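Local coordinates for aminotransferase AspB (Helicobacter pylori 26695, PDB 3EZS), which probably acts as a pyridoxal 5'-phosphate-dependent transaminase of the class I and II aminotransferase family, at residues 84-89 against 251-256; 164-169 against 338-343; 177-182 against 186-191. All blocks are in the same frame, centred on the assembly; numbering follows the deposited sequence.

Overall arrangement
Three apolar contacts of unequal burial sample different places in the fold. Interactions 1 and 3 both involve the mixed seven-stranded sheet, packing a helix against edge strand 85-88 and inner strand 189-193 respectively; their centres are 21 Å apart. Both are partly buried. Interaction 2 is wholly buried but joins two loops, with its centre 29 Å from that of interaction 1, on the other side of the chain's centre. Interaction 3 is nested within the chain loops closed by both others. Chemistry follows place: interaction 1 rests on one isoleucine tip, interaction 2 on a proline-leucine touch beside a polar asparagine, and interaction 3 combines several apolar side chains with a backbone hydrogen bond.

Interaction 1: 84-89 against 251-256; sequences ELISTL and EKYKAF
Chi1 of Ile86 (-76°) sets CG1 beside the backbone N, and chi2 (-175°) extends CD1 from strand 85-88 to the flank of helix 247-257, where Tyr253 and Lys254 receive it. That terminal methyl makes all the close approaches across the contact. Its nearest neighbour is a backbone atom, Lys254 N, at 3.7 Å from Ile86 CD1. Lys254 CB follows at 3.8 Å from the same CD1, while the rest of the lysine runs extended and its amino end leads away, so the lysine contributes only the root of its side chain. Ile86 CD1 also comes within 4.1 Å of Tyr253 CD2, reaching the ring obliquely.

The tyrosine is also held by its hydroxyl, hydrogen-bonded to Asn97 and Arg257, and its ring meets Phe98 edge-to-face. Ile86 is in turn paired through its backbone with Ile243 of the antiparallel strand 241-245. Nearby, Phe256 meets Phe127 of the second subunit, so the helix also borders the dimer interface. A helix laid over the edge strand and its antiparallel neighbour fits the large domain of fold-type I pyridoxal phosphate enzymes, whose seven-stranded sheet has a single antiparallel member, here 241-245.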
# COMPACT_ATOMS: atom_id res chain seq x y z
N GLU A 84 13.84 6.16 14.88
CA GLU A 84 13.48 7.50 14.39
C GLU A 84 13.27 7.57 12.87
O GLU A 84 13.14 8.66 12.31
CB GLU A 84 14.52 8.54 14.86
CG GLU A 84 14.34 8.84 16.32
CD GLU A 84 15.40 9.73 16.91
OE1 GLU A 84 16.45 9.94 16.27
OE2 GLU A 84 15.17 10.19 18.06
N LEU A 85 13.21 6.43 12.21
CA LEU A 85 12.96 6.39 10.76
C LEU A 85 12.22 5.12 10.41
O LEU A 85 12.59 4.04 10.86
CB LEU A 85 14.26 6.51 9.98
CG LEU A 85 14.14 6.46 8.46
CD1 LEU A 85 15.19 7.36 7.81
CD2 LEU A 85 14.23 5.03 7.92
N ILE A 86 11.12 5.27 9.68
CA ILE A 86 10.33 4.14 9.18
C ILE A 86 10.36 4.17 7.65
O ILE A 86 10.16 5.23 7.07
CB ILE A 86 8.87 4.16 9.72
CG1 ILE A 86 8.82 3.69 11.19
CG2 ILE A 86 7.95 3.24 8.89
CD1 ILE A 86 7.43 3.55 11.76
N SER A 87 10.63 3.02 7.03
CA SER A 87 10.66 2.87 5.57
C SER A 87 9.23 2.74 5.07
O SER A 87 8.42 1.99 5.66
CB SER A 87 11.42 1.60 5.16
OG SER A 87 12.81 1.66 5.45
N THR A 88 8.90 3.44 3.98
CA THR A 88 7.54 3.43 3.43
C THR A 88 7.51 3.19 1.90
O THR A 88 8.53 3.24 1.23
CB THR A 88 6.82 4.77 3.76
OG1 THR A 88 7.42 5.84 3.02
CG2 THR A 88 6.92 5.07 5.25
N LEU A 89 6.31 2.94 1.39
CA LEU A 89 6.10 2.64 -0.02
C LEU A 89 5.86 3.93 -0.79
O LEU A 89 4.80 4.15 -1.36
CB LEU A 89 4.91 1.67 -0.16
CG LEU A 89 4.91 0.81 -1.42
CD1 LEU A 89 6.08 -0.19 -1.29
CD2 LEU A 89 3.60 0.10 -1.63
N GLU A 251 6.98 4.43 16.70
CA GLU A 251 6.98 3.07 17.23
C GLU A 251 5.53 2.52 17.22
O GLU A 251 5.29 1.32 16.98
CB GLU A 251 7.61 3.06 18.64
CG GLU A 251 8.03 1.68 19.17
CD GLU A 251 9.14 1.02 18.34
OE1 GLU A 251 9.87 1.72 17.58
OE2 GLU A 251 9.26 -0.23 18.45
N LYS A 252 4.56 3.40 17.45
CA LYS A 252 3.16 3.04 17.37
C LYS A 252 2.71 2.90 15.89
O LYS A 252 1.95 1.99 15.55
CB LYS A 252 2.30 4.08 18.14
CG LYS A 252 2.58 4.10 19.65
CD LYS A 252 1.70 5.11 20.39
N TYR A 253 3.21 3.80 15.02
CA TYR A 253 2.89 3.77 13.59
C TYR A 253 3.37 2.47 12.97
O TYR A 253 2.71 1.93 12.09
CB TYR A 253 3.48 4.98 12.88
CG TYR A 253 3.11 5.15 11.40
CD1 TYR A 253 1.78 5.06 10.97
CD2 TYR A 253 4.08 5.46 10.46
CE1 TYR A 253 1.44 5.24 9.61
CE2 TYR A 253 3.76 5.66 9.11
CZ TYR A 253 2.44 5.54 8.70
OH TYR A 253 2.15 5.71 7.36
N LYS A 254 4.52 1.98 13.42
CA LYS A 254 5.09 0.71 13.00
C LYS A 254 4.12 -0.45 13.24
O LYS A 254 3.96 -1.30 12.37
CB LYS A 254 6.39 0.46 13.77
CG LYS A 254 6.98 -0.95 13.72
CD LYS A 254 8.34 -0.96 14.45
CE LYS A 254 8.88 -2.38 14.62
NZ LYS A 254 10.28 -2.34 15.15
N ALA A 255 3.51 -0.48 14.43
CA ALA A 255 2.50 -1.51 14.77
C ALA A 255 1.25 -1.38 13.89
O ALA A 255 0.68 -2.37 13.47
CB ALA A 255 2.12 -1.42 16.27
N PHE A 256 0.83 -0.15 13.61
CA PHE A 256 -0.31 0.08 12.74
C PHE A 256 0.00 -0.42 11.32
O PHE A 256 -0.79 -1.09 10.69
CB PHE A 256 -0.69 1.57 12.77
CG PHE A 256 -1.76 1.98 11.77
CD1 PHE A 256 -3.05 1.47 11.85
CD2 PHE A 256 -1.49 2.93 10.80
CE1 PHE A 256 -4.04 1.87 10.94
CE2 PHE A 256 -2.48 3.36 9.90
CZ PHE A 256 -3.75 2.83 9.97

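Interaction 2: 164-169 against 338-343; sequences NNPTGR and LYLGRN. With EDO (1,2-ethanediol), chain D.
The backbones come nearest at Pro166 and Leu340, whose CA atoms are 8.0 Å apart, with the peptide bond before Pro166 cis and residues 338-340 forming part of a 3-10 turn. Between them Leu340 sends one methyl: chi1 of -70°, with CG beside the backbone N, and chi2 of 178° bring its CD1 to 3.6 Å from Pro166 CB and 3.9 Å from Pro166 CG, the two side chains sliding past each other in opposite directions. Leu340 CD1 also comes to 4.3 Å from Asn165 OD1, a loose approach. That oxygen is hydrogen-bonded to Arg351 NH1.

The loop 164-169 is braced internally. Asn164 OD1 accepts from Thr167 OG1 at 2.7 Å and from Thr167 N at 3.1 Å, the donors arriving from opposite faces of the amide plane; the second bond makes an Asx motif. Thr167 OG1 then accepts from Arg169 N at 3.1 Å, an ST turn. The ethanediol, probably from the crystallisation liquor, donates from O1 to Arg169 O.

Asn-cis-Pro-Thr-Gly is a family signature; in relatives it lies close to the cofactor, and probably does so here. A second ethanediol beside Asn165 is consistent with a pocket there. Chemically, a small apolar touch flanks the asparagine-arginine bond, while hydrogen bonds within the loop brace it.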
# COMPACT_ATOMS: atom_id res chain seq x y z
N ASN A 164 7.82 23.81 -1.71
CA ASN A 164 6.41 23.68 -2.02
C ASN A 164 6.02 23.39 -3.47
O ASN A 164 6.55 23.99 -4.42
CB ASN A 164 5.72 24.99 -1.60
CG ASN A 164 4.20 24.95 -1.76
OD1 ASN A 164 3.65 25.62 -2.63
ND2 ASN A 164 3.53 24.15 -0.94
N ASN A 165 5.07 22.46 -3.60
CA ASN A 165 4.36 22.21 -4.84
C ASN A 165 3.02 22.92 -4.57
O ASN A 165 2.32 22.53 -3.64
CB ASN A 165 4.13 20.72 -5.09
CG ASN A 165 3.21 20.44 -6.27
OD1 ASN A 165 2.81 21.34 -7.02
ND2 ASN A 165 2.85 19.18 -6.44
N PRO A 166 2.62 23.89 -5.41
CA PRO A 166 3.16 24.41 -6.67
C PRO A 166 3.98 25.72 -6.71
O PRO A 166 4.41 26.12 -7.80
CB PRO A 166 1.86 24.69 -7.42
CG PRO A 166 1.01 25.29 -6.37
CD PRO A 166 1.37 24.59 -5.06
N THR A 167 4.18 26.39 -5.58
CA THR A 167 4.82 27.71 -5.59
C THR A 167 6.34 27.73 -5.54
O THR A 167 6.95 28.75 -5.85
CB THR A 167 4.34 28.56 -4.39
OG1 THR A 167 4.83 27.99 -3.18
CG2 THR A 167 2.79 28.70 -4.34
N GLY A 168 6.95 26.63 -5.09
CA GLY A 168 8.38 26.59 -4.89
C GLY A 168 8.83 27.22 -3.58
O GLY A 168 10.01 27.12 -3.21
N ARG A 169 7.92 27.88 -2.86
CA ARG A 169 8.26 28.54 -1.60
C ARG A 169 8.89 27.58 -0.62
O ARG A 169 8.34 26.50 -0.36
CB ARG A 169 7.02 29.16 -0.96
CG ARG A 169 7.27 29.87 0.39
CD ARG A 169 8.14 31.12 0.27
NE ARG A 169 7.96 32.00 1.44
CZ ARG A 169 8.63 31.93 2.59
NH1 ARG A 169 9.56 31.00 2.80
NH2 ARG A 169 8.36 32.78 3.56
N LEU A 338 -5.67 27.17 -10.23
CA LEU A 338 -6.99 27.10 -9.64
C LEU A 338 -7.32 25.65 -9.28
O LEU A 338 -7.89 25.37 -8.21
CB LEU A 338 -8.03 27.66 -10.61
CG LEU A 338 -9.46 27.90 -10.14
CD1 LEU A 338 -9.55 29.19 -9.26
CD2 LEU A 338 -10.38 27.99 -11.38
N TYR A 339 -6.90 24.74 -10.16
CA TYR A 339 -7.14 23.31 -10.00
C TYR A 339 -6.34 22.65 -8.88
O TYR A 339 -6.55 21.48 -8.60
CB TYR A 339 -6.88 22.55 -11.32
CG TYR A 339 -7.61 23.07 -12.54
CD1 TYR A 339 -8.84 23.75 -12.42
CD2 TYR A 339 -7.14 22.79 -13.81
CE1 TYR A 339 -9.52 24.20 -13.55
CE2 TYR A 339 -7.83 23.23 -14.95
CZ TYR A 339 -9.01 23.94 -14.81
OH TYR A 339 -9.68 24.39 -15.92
N LEU A 340 -5.42 23.39 -8.26
CA LEU A 340 -4.66 22.89 -7.13
C LEU A 340 -5.09 23.52 -5.81
O LEU A 340 -4.53 23.19 -4.76
CB LEU A 340 -3.16 23.14 -7.34
CG LEU A 340 -2.46 22.32 -8.41
CD1 LEU A 340 -1.00 22.73 -8.51
CD2 LEU A 340 -2.58 20.84 -8.10
N GLY A 341 -6.08 24.42 -5.83
CA GLY A 341 -6.49 25.12 -4.64
C GLY A 341 -7.97 25.17 -4.41
O GLY A 341 -8.74 24.58 -5.14
N ARG A 342 -8.33 25.88 -3.35
CA ARG A 342 -9.72 26.12 -2.95
C ARG A 342 -9.90 27.63 -2.75
O ARG A 342 -8.91 28.38 -2.67
CB ARG A 342 -10.03 25.39 -1.64
CG ARG A 342 -9.93 23.85 -1.70
CD ARG A 342 -11.03 23.27 -2.56
NE ARG A 342 -10.91 21.82 -2.78
CZ ARG A 342 -10.07 21.23 -3.65
NH1 ARG A 342 -9.23 21.93 -4.39
NH2 ARG A 342 -10.07 19.91 -3.77
N ASN A 343 -11.16 28.06 -2.68
CA ASN A 343 -11.56 29.45 -2.48
C ASN A 343 -10.95 30.38 -3.49
O ASN A 343 -10.60 31.50 -3.14
CB ASN A 343 -11.23 29.93 -1.06
CG ASN A 343 -11.73 28.98 0.01
OD1 ASN A 343 -10.95 28.46 0.81
ND2 ASN A 343 -13.02 28.70 -0.01
C1 EDO D . 5.76 26.96 2.01
O1 EDO D . 6.99 26.24 2.15
C2 EDO D . 4.73 26.36 2.95
O2 EDO D . 4.72 24.95 2.84

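Interaction 3: 177-182 against 186-191; sequences ISWVKL and HDFILI
Leu182 and His186 lie side by side and point the same way, one helical turn apart, while the ring of Phe188 reaches the C=O end of Leu182 and Leu190 meets Trp179, one turn earlier in the helix. In the first pair Leu182 CD2 is 4.1 Å from His186 CD2, a contact between a methyl and the imidazole. Their backbones are tied by His186 N donating to Leu182 O at 2.8 Å, a nearly straight bond with an N-H...O angle of 170°. That same oxygen sits at the edge of the imidazole, near its plane, 3.4 Å from His186 CD2.

Phe188 has the sterically demanding chi1 of 59°, with CG between the backbone N and the carbonyl carbon, which folds the ring back toward the helix. Its outer rim does the touching: CE2 lies 3.6 Å from Leu182 O, which approaches the ring obliquely, and CZ is 4.1 Å from Leu182 CB. The same CZ lies 4.4 Å from Trp179 CE3. CZ and CE3 each lie near the plane of the other ring, so the two aromatics meet edge to edge, without stacking.

Leu190 has its CB directed toward the helix. Chi1 of -180° holds CG anti to the backbone N, and CD2 settles 3.8 Å from both Trp179 CB and Trp179 O. Leu208 touches Leu190 and Val180 alike, and Leu160 of strand 157-160 touches the side chain of Trp179.

Here the beta-alpha-beta unit 157-160, 173-186, 189-193 turns from helix to strand at Asp187, whose positive phi redirects the chain and whose OD1 is bonded to Asn222. The chemistry is that of an apolar helix-sheet interface in which Leu182 O accepts the one hydrogen bond between the two segments, taking the N-H of His186 with His186 CD2 and Phe188 CE2 close by.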
# COMPACT_ATOMS: atom_id res chain seq x y z
N ILE A 177 11.97 26.84 12.68
CA ILE A 177 12.18 26.88 14.15
C ILE A 177 10.94 27.43 14.85
O ILE A 177 10.50 26.87 15.86
CB ILE A 177 13.44 27.69 14.52
CG1 ILE A 177 14.70 26.88 14.17
CG2 ILE A 177 13.47 28.02 16.02
CD1 ILE A 177 16.04 27.71 14.21
N SER A 178 10.36 28.50 14.29
CA SER A 178 9.13 29.09 14.84
C SER A 178 7.99 28.08 14.86
O SER A 178 7.27 28.00 15.85
CB SER A 178 8.68 30.31 14.03
OG SER A 178 9.63 31.35 14.11
N TRP A 179 7.85 27.32 13.78
CA TRP A 179 6.81 26.30 13.71
C TRP A 179 7.04 25.21 14.75
O TRP A 179 6.09 24.77 15.38
CB TRP A 179 6.72 25.67 12.33
CG TRP A 179 5.90 26.44 11.35
CD1 TRP A 179 6.36 27.17 10.30
CD2 TRP A 179 4.47 26.56 11.33
NE1 TRP A 179 5.31 27.73 9.63
CE2 TRP A 179 4.14 27.37 10.23
CE3 TRP A 179 3.44 26.04 12.12
CZ2 TRP A 179 2.81 27.69 9.90
CZ3 TRP A 179 2.12 26.37 11.80
CH2 TRP A 179 1.82 27.18 10.70
N VAL A 180 8.28 24.78 14.94
CA VAL A 180 8.57 23.75 15.93
C VAL A 180 8.15 24.24 17.32
O VAL A 180 7.47 23.53 18.06
CB VAL A 180 10.07 23.32 15.91
CG1 VAL A 180 10.43 22.51 17.16
CG2 VAL A 180 10.38 22.55 14.64
N LYS A 181 8.52 25.48 17.64
CA LYS A 181 8.15 26.07 18.93
C LYS A 181 6.63 26.18 19.12
O LYS A 181 6.12 25.97 20.23
CB LYS A 181 8.83 27.42 19.11
CG LYS A 181 10.36 27.32 19.27
CD LYS A 181 11.02 28.68 19.45
CE LYS A 181 12.54 28.58 19.61
NZ LYS A 181 12.93 27.87 20.87
N LEU A 182 5.91 26.54 18.06
CA LEU A 182 4.45 26.58 18.14
C LEU A 182 3.86 25.18 18.38
O LEU A 182 2.98 25.00 19.21
CB LEU A 182 3.86 27.21 16.89
CG LEU A 182 4.15 28.72 16.77
CD1 LEU A 182 3.76 29.22 15.38
CD2 LEU A 182 3.46 29.53 17.89
N HIS A 186 1.68 24.67 21.68
CA HIS A 186 0.26 24.35 21.60
C HIS A 186 -0.03 22.85 21.61
O HIS A 186 -1.18 22.44 21.65
CB HIS A 186 -0.34 25.00 20.37
CG HIS A 186 -0.28 26.50 20.40
ND1 HIS A 186 -1.19 27.27 21.09
CD2 HIS A 186 0.58 27.37 19.81
CE1 HIS A 186 -0.89 28.55 20.93
NE2 HIS A 186 0.17 28.64 20.16
N ASP A 187 1.02 22.04 21.58
CA ASP A 187 0.90 20.58 21.55
C ASP A 187 0.08 20.05 20.35
O ASP A 187 -0.96 19.41 20.53
CB ASP A 187 0.36 20.03 22.89
CG ASP A 187 0.61 18.52 23.06
OD1 ASP A 187 1.48 17.96 22.35
OD2 ASP A 187 -0.05 17.90 23.91
N PHE A 188 0.52 20.38 19.14
CA PHE A 188 -0.05 19.78 17.92
C PHE A 188 1.07 19.05 17.16
O PHE A 188 2.25 19.29 17.42
CB PHE A 188 -0.81 20.76 17.02
CG PHE A 188 -0.01 21.92 16.53
CD1 PHE A 188 0.84 21.79 15.45
CD2 PHE A 188 -0.14 23.17 17.13
CE1 PHE A 188 1.57 22.87 14.98
CE2 PHE A 188 0.59 24.28 16.67
CZ PHE A 188 1.44 24.12 15.59
N ILE A 189 0.68 18.14 16.27
CA ILE A 189 1.60 17.37 15.46
C ILE A 189 1.94 18.18 14.21
O ILE A 189 1.05 18.71 13.56
CB ILE A 189 1.02 15.99 15.08
CG1 ILE A 189 0.65 15.19 16.34
CG2 ILE A 189 2.01 15.21 14.17
CD1 ILE A 189 1.74 15.10 17.37
N LEU A 190 3.23 18.25 13.89
CA LEU A 190 3.74 19.03 12.77
C LEU A 190 4.52 18.15 11.80
O LEU A 190 5.48 17.51 12.20
CB LEU A 190 4.67 20.13 13.28
CG LEU A 190 5.31 21.07 12.25
CD1 LEU A 190 4.27 21.95 11.54
CD2 LEU A 190 6.37 21.92 12.94
N ILE A 191 4.13 18.15 10.53
CA ILE A 191 4.80 17.36 9.49
C ILE A 191 5.26 18.24 8.34
O ILE A 191 4.57 19.18 7.98
CB ILE A 191 3.80 16.34 8.85
CG1 ILE A 191 3.33 15.29 9.86
CG2 ILE A 191 4.41 15.65 7.63
CD1 ILE A 191 2.17 14.44 9.30